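Local structure of universal stress protein (Mycobacterium smegmatis, 5AHW) at residues L35-A40 against A69-A74; T6-T11 against V106-L111. The protein binds cyclic AMP as a homodimeric universal stress protein, consistent with a role in nucleotide-linked signalling. All blocks are in the same frame, centred on the assembly; numbering follows the deposited sequence.

Contact 1 and contact 2 meet in one parallel sheet, where strands 34-41 and 6-10 are neighbours, and both touch the bound cyclic AMP. Contact 1 is buried: a helix lies over one face of the sheet, and its two segments meet through methyl groups. Contact 2 runs within the sheet, is partly buried, and combines backbone hydrogen bonds with valine and leucine packing on both faces, the Asp109 carboxylate gripping Thr6 N at its outer end. They are joined by the packing of Ile37 on Thr11 and by backbone pairing of Ile36 with Val7. Along the chain, contact 1 is nested inside the connection contact 2 closes. Each supplies backbone atoms to a different part of the nucleotide.

Contact 1: L35-A40 against A69-A74; sequences LIIATA and AILREA. With CMP (adenosine-3',5'-cyclic-monophosphate), chain K.
Ile37 meets Ala74 through two of its branches. Its CG2 lies 3.6 Å from Ala74 CB, while CD1 extends to 3.5 Å from Ala74 O. The first torsion (chi1 -52°) turns CG2 anti to the backbone N, and the extended second torsion carries CD1 toward the helix backbone. Leu71 approaches the same isoleucine from the opposite direction, and the two side chains slide past one another with Leu71 CD2 3.8 Å from Ile37 CG2. That CD2 methyl also lies against Thr39, 3.4 Å from its OG1. Ile70 completes this end, its CG2 crossing the threonine and reaching the same OG1 at 3.4 Å.

The hydroxyl under these methyls is not left without a partner: Thr39 OG1 is hydrogen-bonded to Thr11 O, just after the neighbouring strand 6-10. Behind this first shell, Ala74 also packs on Leu18 and Val21 of helix 15-31, and Leu71 touches Glu88 of strand 86-92. Helix 65-80 thus covers Ile37 and Thr39. Segment 69-74 runs nearly antiparallel to segment 35-40, at 153°, with the two axes 8.9 Å apart at closest. The helix is that of a beta-alpha-beta crossover linking the adjacent parallel strands 34-41 and 86-92.

Ala38 points away from this helix and packs on Leu99 and Leu102 of helix 95-105. Farther along, Ala40 uses its backbone to read the adenine: its N donates to CMP N1 at 2.9 Å, nearly straight at 173°, and its O accepts from CMP N6 at 2.9 Å, again close to linear. This donor-acceptor pair matches the ring nitrogen and amino group of adenine, implying recognition of the base by main-chain atoms, whereas the helix is held to the strand by methyl packing.

Contact 2: T6-T11 against V106-L111; sequences TVVVGT and VKADLL. With CMP (adenosine-3',5'-cyclic-monophosphate), chain K.
Val8 and Leu111 lie side by side and point the same way, with Val8 CG1 3.6 Å from Leu111 CD1. Val8 sets CG1 anti to its backbone N (chi1 175°), which leaves its other methyl, CG2, to pack on Ala108 CB at 3.8 Å. Val106 crosses Val8 obliquely; its CG2, wedged between its own backbone N and carbonyl carbon, rests 4.0 Å from Val8 CG2 and also meets the CG2 of Thr6. Leu102 of helix 95-105 closes over Val8 from this face. On the face carrying Val7 and Leu110 the fit is lighter: Val7 CG1 and Leu110 CD2 run alongside each other, and Leu110 also packs on Leu142 of the second subunit.

Val8 N donates to Leu110 O at 2.8 Å, almost straight, in the parallel pairing of strands 6-10 and 110-114. These are adjacent inner strands of the 3-2-1-4-5 sheet, the Rossmann-like alpha/beta fold of the HUP clan. The second strand is approached through a Schellman motif: Lys107, with positive phi, ends helix 95-105, and Ala108 N turns back to Ala103 O.

At the start of the strands, Thr6 O receives Asp109 N in the carbonyl plane and, more weakly, Leu110 N. Asp109 places its CG beside its own backbone N (chi1 -58°), bringing OD2 within 2.8 Å of Thr6 N. The carboxylate accepts there with its anti lone pair along a bent bond of 137°, and the same oxygen has its stronger partner in Gln5 N, just before the segment. At the far end of strand 6-10, the nucleotide O2' donates to Gly10 O, while adenine N3 lies 3.5 Å from Gly10 CA.

Contact 1: L35-A40 against A69-A74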
ATOM      1  N   LEU B  35     -14.270  -3.693  -6.026  1.00 38.11           N
ATOM      2  CA  LEU B  35     -14.031  -3.175  -4.715  1.00 37.25           C
ATOM      3  C   LEU B  35     -15.010  -3.711  -3.626  1.00 36.11           C
ATOM      4  O   LEU B  35     -16.256  -3.669  -3.787  1.00 38.00           O
ATOM      5  CB  LEU B  35     -14.138  -1.694  -4.744  1.00 37.26           C
ATOM      6  CG  LEU B  35     -13.825  -0.987  -3.438  1.00 36.60           C
ATOM      7  CD1 LEU B  35     -12.361  -1.013  -3.126  1.00 35.77           C
ATOM      8  CD2 LEU B  35     -14.262   0.471  -3.550  1.00 38.05           C
ATOM      9  N   ILE B  36     -14.432  -4.169  -2.516  1.00 34.11           N
ATOM     10  CA  ILE B  36     -15.194  -4.658  -1.370  1.00 33.88           C
ATOM     11  C   ILE B  36     -14.927  -3.679  -0.222  1.00 33.17           C
ATOM     12  O   ILE B  36     -13.792  -3.516   0.223  1.00 31.61           O
ATOM     13  CB  ILE B  36     -14.812  -6.112  -1.041  1.00 34.56           C
ATOM     14  CG1 ILE B  36     -15.153  -7.031  -2.223  1.00 37.52           C
ATOM     15  CG2 ILE B  36     -15.598  -6.631   0.163  1.00 34.94           C
ATOM     16  CD1 ILE B  36     -14.732  -8.485  -2.079  1.00 38.01           C
ATOM     17  N   ILE B  37     -15.965  -2.979   0.209  1.00 33.49           N
ATOM     18  CA  ILE B  37     -15.834  -2.100   1.349  1.00 33.61           C
ATOM     19  C   ILE B  37     -16.283  -2.887   2.576  1.00 33.60           C
ATOM     20  O   ILE B  37     -17.423  -3.384   2.628  1.00 34.32           O
ATOM     21  CB  ILE B  37     -16.700  -0.826   1.173  1.00 34.66           C
ATOM     22  CG1 ILE B  37     -16.421  -0.150  -0.179  1.00 34.76           C
ATOM     23  CG2 ILE B  37     -16.488   0.155   2.344  1.00 33.55           C
ATOM     24  CD1 ILE B  37     -17.223   1.115  -0.448  1.00 36.06           C
ATOM     25  N   ALA B  38     -15.412  -2.985   3.567  1.00 31.78           N
ATOM     26  CA  ALA B  38     -15.708  -3.712   4.793  1.00 32.01           C
ATOM     27  C   ALA B  38     -15.698  -2.827   6.045  1.00 31.80           C
ATOM     28  O   ALA B  38     -14.851  -1.944   6.195  1.00 31.96           O
ATOM     29  CB  ALA B  38     -14.725  -4.873   4.957  1.00 31.71           C
ATOM     30  N   THR B  39     -16.662  -3.044   6.923  1.00 32.01           N
ATOM     31  CA  THR B  39     -16.717  -2.354   8.179  1.00 33.18           C
ATOM     32  C   THR B  39     -16.897  -3.412   9.262  1.00 32.89           C
ATOM     33  O   THR B  39     -17.915  -4.185   9.284  1.00 31.77           O
ATOM     34  CB  THR B  39     -17.884  -1.367   8.248  1.00 35.66           C
ATOM     35  OG1 THR B  39     -17.688  -0.333   7.292  1.00 38.86           O
ATOM     36  CG2 THR B  39     -17.988  -0.735   9.613  1.00 36.20           C
ATOM     37  N   ALA B  40     -15.915  -3.473  10.151  1.00 30.83           N
ATOM     38  CA  ALA B  40     -15.970  -4.458  11.238  1.00 32.10           C
ATOM     39  C   ALA B  40     -16.668  -3.812  12.395  1.00 33.05           C
ATOM     40  O   ALA B  40     -16.441  -2.637  12.666  1.00 32.54           O
ATOM     41  CB  ALA B  40     -14.578  -4.877  11.672  1.00 30.39           C
ATOM     42  N   ALA B  69     -25.073   2.994   7.548  1.00 46.56           N
ATOM     43  CA  ALA B  69     -24.829   4.397   7.148  1.00 46.02           C
ATOM     44  C   ALA B  69     -23.365   4.596   6.676  1.00 42.91           C
ATOM     45  O   ALA B  69     -23.105   5.162   5.635  1.00 42.06           O
ATOM     46  CB  ALA B  69     -25.185   5.348   8.275  1.00 47.36           C
ATOM     47  N   ILE B  70     -22.430   4.046   7.439  1.00 41.44           N
ATOM     48  CA  ILE B  70     -21.006   3.997   7.076  1.00 39.44           C
ATOM     49  C   ILE B  70     -20.811   3.317   5.729  1.00 40.58           C
ATOM     50  O   ILE B  70     -20.024   3.799   4.893  1.00 42.11           O
ATOM     51  CB  ILE B  70     -20.182   3.217   8.134  1.00 36.59           C
ATOM     52  CG1 ILE B  70     -20.141   4.030   9.400  1.00 36.75           C
ATOM     53  CG2 ILE B  70     -18.768   2.908   7.660  1.00 35.15           C
ATOM     54  CD1 ILE B  70     -19.693   3.276  10.657  1.00 36.16           C
ATOM     55  N   LEU B  71     -21.454   2.176   5.504  1.00 40.30           N
ATOM     56  CA  LEU B  71     -21.227   1.505   4.230  1.00 41.42           C
ATOM     57  C   LEU B  71     -21.793   2.307   3.056  1.00 42.14           C
ATOM     58  O   LEU B  71     -21.114   2.386   2.069  1.00 41.08           O
ATOM     59  CB  LEU B  71     -21.739   0.048   4.225  1.00 41.24           C
ATOM     60  CG  LEU B  71     -20.792  -0.783   5.109  1.00 40.41           C
ATOM     61  CD1 LEU B  71     -21.483  -2.056   5.551  1.00 40.76           C
ATOM     62  CD2 LEU B  71     -19.461  -1.087   4.431  1.00 39.39           C
ATOM     63  N   ARG B  72     -22.997   2.886   3.150  1.00 44.39           N
ATOM     64  CA  ARG B  72     -23.499   3.684   2.020  1.00 49.86           C
ATOM     65  C   ARG B  72     -22.649   4.929   1.733  1.00 48.92           C
ATOM     66  O   ARG B  72     -22.331   5.233   0.587  1.00 50.85           O
ATOM     67  CB  ARG B  72     -25.003   4.018   2.094  1.00 56.14           C
ATOM     68  CG  ARG B  72     -25.499   4.626   3.388  1.00 64.75           C
ATOM     69  CD  ARG B  72     -27.008   4.934   3.355  1.00 75.13           C
ATOM     70  NE  ARG B  72     -27.635   4.864   4.701  1.00 80.70           N
ATOM     71  CZ  ARG B  72     -28.076   3.746   5.298  1.00 83.98           C
ATOM     72  NH1 ARG B  72     -28.000   2.548   4.700  1.00 85.92           N
ATOM     73  NH2 ARG B  72     -28.613   3.826   6.512  1.00 86.74           N
ATOM     74  N   GLU B  73     -22.235   5.662   2.753  1.00 48.67           N
ATOM     75  CA  GLU B  73     -21.357   6.785   2.488  1.00 47.20           C
ATOM     76  C   GLU B  73     -20.051   6.301   1.862  1.00 44.47           C
ATOM     77  O   GLU B  73     -19.608   6.877   0.873  1.00 45.45           O
ATOM     78  CB  GLU B  73     -21.139   7.632   3.725  1.00 48.22           C
ATOM     79  CG  GLU B  73     -20.187   8.823   3.523  1.00 51.01           C
ATOM     80  CD  GLU B  73     -20.731   9.954   2.627  1.00 55.43           C
ATOM     81  OE1 GLU B  73     -21.964  10.025   2.339  1.00 57.19           O
ATOM     82  OE2 GLU B  73     -19.883  10.801   2.224  1.00 59.84           O
ATOM     83  N   ALA B  74     -19.455   5.229   2.377  1.00 40.72           N
ATOM     84  CA  ALA B  74     -18.230   4.742   1.754  1.00 39.73           C
ATOM     85  C   ALA B  74     -18.452   4.392   0.303  1.00 41.20           C
ATOM     86  O   ALA B  74     -17.590   4.624  -0.550  1.00 41.50           O
ATOM     87  CB  ALA B  74     -17.643   3.553   2.493  1.00 37.71           C
TER
HETATM   88  P   CMP K1148      -7.963   5.311   9.064  1.00 30.68           P
HETATM   89  O1P CMP K1148      -7.547   6.357   8.036  1.00 30.29           O
HETATM   90  O2P CMP K1148      -8.958   5.861   9.976  1.00 27.24           O
HETATM   91  O5' CMP K1148      -6.759   4.607   9.804  1.00 28.45           O
HETATM   92  C5' CMP K1148      -6.803   3.313  10.454  1.00 32.74           C
HETATM   93  C4' CMP K1148      -7.549   2.396   9.526  1.00 28.98           C
HETATM   94  O4' CMP K1148      -7.853   1.131  10.089  1.00 33.95           O
HETATM   95  C3' CMP K1148      -8.871   2.914   9.101  1.00 30.23           C
HETATM   96  O3' CMP K1148      -8.658   4.062   8.291  1.00 28.99           O
HETATM   97  C2' CMP K1148      -9.506   1.681   8.443  1.00 30.09           C
HETATM   98  O2' CMP K1148      -9.010   1.408   7.125  1.00 29.70           O
HETATM   99  C1' CMP K1148      -8.998   0.601   9.413  1.00 29.50           C
HETATM  100  N9  CMP K1148     -10.090   0.352  10.384  1.00 32.03           N
HETATM  101  C8  CMP K1148     -10.191   0.829  11.639  1.00 31.23           C
HETATM  102  N7  CMP K1148     -11.351   0.456  12.203  1.00 29.27           N
HETATM  103  C5  CMP K1148     -11.993  -0.276  11.323  1.00 31.18           C
HETATM  104  C6  CMP K1148     -13.261  -1.026  11.282  1.00 31.36           C
HETATM  105  N6  CMP K1148     -14.055  -1.025  12.344  1.00 30.39           N
HETATM  106  N1  CMP K1148     -13.587  -1.682  10.160  1.00 29.28           N
HETATM  107  C2  CMP K1148     -12.803  -1.693   9.076  1.00 30.83           C
HETATM  108  N3  CMP K1148     -11.634  -1.021   9.029  1.00 31.13           N
HETATM  109  C4  CMP K1148     -11.190  -0.320  10.105  1.00 32.02           C

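Contact 2: T6-T11 against V106-L111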
ATOM      1  N   THR B   6      -9.317  -7.727  -7.285  1.00 39.67           N
ATOM      2  CA  THR B   6     -10.183  -7.643  -6.109  1.00 38.68           C
ATOM      3  C   THR B   6      -9.505  -6.860  -4.995  1.00 34.80           C
ATOM      4  O   THR B   6      -8.509  -7.281  -4.473  1.00 33.36           O
ATOM      5  CB  THR B   6     -10.560  -9.061  -5.612  1.00 38.81           C
ATOM      6  OG1 THR B   6     -11.223  -9.802  -6.649  1.00 41.52           O
ATOM      7  CG2 THR B   6     -11.511  -8.980  -4.425  1.00 39.32           C
ATOM      8  N   VAL B   7     -10.070  -5.726  -4.642  1.00 33.67           N
ATOM      9  CA  VAL B   7      -9.462  -4.850  -3.653  1.00 32.82           C
ATOM     10  C   VAL B   7     -10.413  -4.778  -2.458  1.00 32.56           C
ATOM     11  O   VAL B   7     -11.599  -4.593  -2.629  1.00 34.35           O
ATOM     12  CB  VAL B   7      -9.293  -3.461  -4.206  1.00 31.78           C
ATOM     13  CG1 VAL B   7      -8.711  -2.544  -3.186  1.00 30.61           C
ATOM     14  CG2 VAL B   7      -8.398  -3.447  -5.442  1.00 33.00           C
ATOM     15  N   VAL B   8      -9.870  -4.942  -1.274  1.00 31.34           N
ATOM     16  CA  VAL B   8     -10.613  -4.800  -0.051  1.00 30.44           C
ATOM     17  C   VAL B   8     -10.183  -3.568   0.719  1.00 28.72           C
ATOM     18  O   VAL B   8      -9.001  -3.391   0.938  1.00 27.94           O
ATOM     19  CB  VAL B   8     -10.396  -6.021   0.855  1.00 31.05           C
ATOM     20  CG1 VAL B   8     -11.085  -5.782   2.197  1.00 30.62           C
ATOM     21  CG2 VAL B   8     -11.052  -7.279   0.236  1.00 32.61           C
ATOM     22  N   VAL B   9     -11.151  -2.748   1.127  1.00 29.43           N
ATOM     23  CA  VAL B   9     -10.887  -1.553   1.897  1.00 29.71           C
ATOM     24  C   VAL B   9     -11.705  -1.562   3.152  1.00 30.74           C
ATOM     25  O   VAL B   9     -12.879  -1.906   3.146  1.00 31.90           O
ATOM     26  CB  VAL B   9     -11.059  -0.226   1.096  1.00 30.78           C
ATOM     27  CG1 VAL B   9     -12.498   0.037   0.589  1.00 31.46           C
ATOM     28  CG2 VAL B   9     -10.548   0.974   1.924  1.00 30.01           C
ATOM     29  N   GLY B  10     -11.045  -1.217   4.255  1.00 30.12           N
ATOM     30  CA  GLY B  10     -11.658  -1.148   5.573  1.00 28.80           C
ATOM     31  C   GLY B  10     -11.971   0.276   5.920  1.00 28.65           C
ATOM     32  O   GLY B  10     -11.127   1.146   5.756  1.00 29.46           O
ATOM     33  N   THR B  11     -13.224   0.526   6.297  1.00 29.49           N
ATOM     34  CA  THR B  11     -13.629   1.801   6.857  1.00 29.73           C
ATOM     35  C   THR B  11     -14.370   1.649   8.185  1.00 29.74           C
ATOM     36  O   THR B  11     -15.194   0.760   8.296  1.00 31.60           O
ATOM     37  CB  THR B  11     -14.512   2.611   5.891  1.00 29.96           C
ATOM     38  OG1 THR B  11     -14.941   3.828   6.546  1.00 30.37           O
ATOM     39  CG2 THR B  11     -15.681   1.872   5.435  1.00 30.94           C
ATOM     40  N   VAL B 106     -11.934 -13.862   0.045  1.00 39.85           N
ATOM     41  CA  VAL B 106     -12.262 -13.432  -1.307  1.00 40.29           C
ATOM     42  C   VAL B 106     -11.057 -13.425  -2.238  1.00 41.57           C
ATOM     43  O   VAL B 106     -11.136 -12.995  -3.395  1.00 41.43           O
ATOM     44  CB  VAL B 106     -13.015 -12.106  -1.297  1.00 40.20           C
ATOM     45  CG1 VAL B 106     -14.178 -12.226  -0.322  1.00 39.01           C
ATOM     46  CG2 VAL B 106     -12.077 -10.909  -0.975  1.00 38.91           C
ATOM     47  N   LYS B 107      -9.949 -13.970  -1.754  1.00 42.77           N
ATOM     48  CA  LYS B 107      -8.730 -14.047  -2.539  1.00 44.22           C
ATOM     49  C   LYS B 107      -8.317 -12.649  -3.012  1.00 41.34           C
ATOM     50  O   LYS B 107      -8.019 -12.418  -4.183  1.00 41.79           O
ATOM     51  CB  LYS B 107      -8.910 -15.044  -3.666  1.00 49.44           C
ATOM     52  CG  LYS B 107      -9.082 -16.462  -3.099  1.00 53.85           C
ATOM     53  CD  LYS B 107      -9.330 -17.552  -4.163  1.00 61.21           C
ATOM     54  CE  LYS B 107      -9.952 -18.807  -3.502  1.00 64.86           C
ATOM     55  NZ  LYS B 107     -10.981 -19.459  -4.383  1.00 70.59           N
ATOM     56  N   ALA B 108      -8.287 -11.712  -2.082  1.00 37.24           N
ATOM     57  CA  ALA B 108      -8.040 -10.313  -2.447  1.00 37.18           C
ATOM     58  C   ALA B 108      -6.607 -10.130  -2.954  1.00 35.81           C
ATOM     59  O   ALA B 108      -5.710 -10.782  -2.490  1.00 35.50           O
ATOM     60  CB  ALA B 108      -8.251  -9.432  -1.257  1.00 36.13           C
ATOM     61  N   ASP B 109      -6.416  -9.263  -3.930  1.00 36.01           N
ATOM     62  CA  ASP B 109      -5.109  -8.983  -4.467  1.00 35.23           C
ATOM     63  C   ASP B 109      -4.543  -7.832  -3.686  1.00 33.66           C
ATOM     64  O   ASP B 109      -3.328  -7.633  -3.657  1.00 33.43           O
ATOM     65  CB  ASP B 109      -5.247  -8.548  -5.925  1.00 37.79           C
ATOM     66  CG  ASP B 109      -5.922  -9.566  -6.757  1.00 40.19           C
ATOM     67  OD1 ASP B 109      -5.367 -10.671  -6.825  1.00 43.05           O
ATOM     68  OD2 ASP B 109      -7.003  -9.308  -7.317  1.00 41.63           O
ATOM     69  N   LEU B 110      -5.412  -7.029  -3.090  1.00 31.60           N
ATOM     70  CA  LEU B 110      -4.943  -5.905  -2.299  1.00 30.69           C
ATOM     71  C   LEU B 110      -5.920  -5.550  -1.175  1.00 29.53           C
ATOM     72  O   LEU B 110      -7.141  -5.537  -1.345  1.00 31.09           O
ATOM     73  CB  LEU B 110      -4.767  -4.693  -3.213  1.00 30.09           C
ATOM     74  CG  LEU B 110      -4.386  -3.351  -2.573  1.00 30.37           C
ATOM     75  CD1 LEU B 110      -2.928  -3.406  -2.178  1.00 29.49           C
ATOM     76  CD2 LEU B 110      -4.654  -2.180  -3.505  1.00 30.86           C
ATOM     77  N   LEU B 111      -5.349  -5.207  -0.050  1.00 27.66           N
ATOM     78  CA  LEU B 111      -6.087  -4.758   1.094  1.00 27.09           C
ATOM     79  C   LEU B 111      -5.665  -3.324   1.442  1.00 26.04           C
ATOM     80  O   LEU B 111      -4.490  -3.037   1.546  1.00 25.63           O
ATOM     81  CB  LEU B 111      -5.698  -5.729   2.204  1.00 27.82           C
ATOM     82  CG  LEU B 111      -6.307  -5.609   3.560  1.00 29.60           C
ATOM     83  CD1 LEU B 111      -7.792  -5.222   3.539  1.00 31.54           C
ATOM     84  CD2 LEU B 111      -6.078  -6.983   4.125  1.00 31.09           C
TER
HETATM   85  P   CMP K1148      -7.963   5.311   9.064  1.00 30.68           P
HETATM   86  O1P CMP K1148      -7.547   6.357   8.036  1.00 30.29           O
HETATM   87  O2P CMP K1148      -8.958   5.861   9.976  1.00 27.24           O
HETATM   88  O5' CMP K1148      -6.759   4.607   9.804  1.00 28.45           O
HETATM   89  C5' CMP K1148      -6.803   3.313  10.454  1.00 32.74           C
HETATM   90  C4' CMP K1148      -7.549   2.396   9.526  1.00 28.98           C
HETATM   91  O4' CMP K1148      -7.853   1.131  10.089  1.00 33.95           O
HETATM   92  C3' CMP K1148      -8.871   2.914   9.101  1.00 30.23           C
HETATM   93  O3' CMP K1148      -8.658   4.062   8.291  1.00 28.99           O
HETATM   94  C2' CMP K1148      -9.506   1.681   8.443  1.00 30.09           C
HETATM   95  O2' CMP K1148      -9.010   1.408   7.125  1.00 29.70           O
HETATM   96  C1' CMP K1148      -8.998   0.601   9.413  1.00 29.50           C
HETATM   97  N9  CMP K1148     -10.090   0.352  10.384  1.00 32.03           N
HETATM   98  C8  CMP K1148     -10.191   0.829  11.639  1.00 31.23           C
HETATM   99  N7  CMP K1148     -11.351   0.456  12.203  1.00 29.27           N
HETATM  100  C5  CMP K1148     -11.993  -0.276  11.323  1.00 31.18           C
HETATM  101  C6  CMP K1148     -13.261  -1.026  11.282  1.00 31.36           C
HETATM  102  N6  CMP K1148     -14.055  -1.025  12.344  1.00 30.39           N
HETATM  103  N1  CMP K1148     -13.587  -1.682  10.160  1.00 29.28           N
HETATM  104  C2  CMP K1148     -12.803  -1.693   9.076  1.00 30.83           C
HETATM  105  N3  CMP K1148     -11.634  -1.021   9.029  1.00 31.13           N
HETATM  106  C4  CMP K1148     -11.190  -0.320  10.105  1.00 32.02           C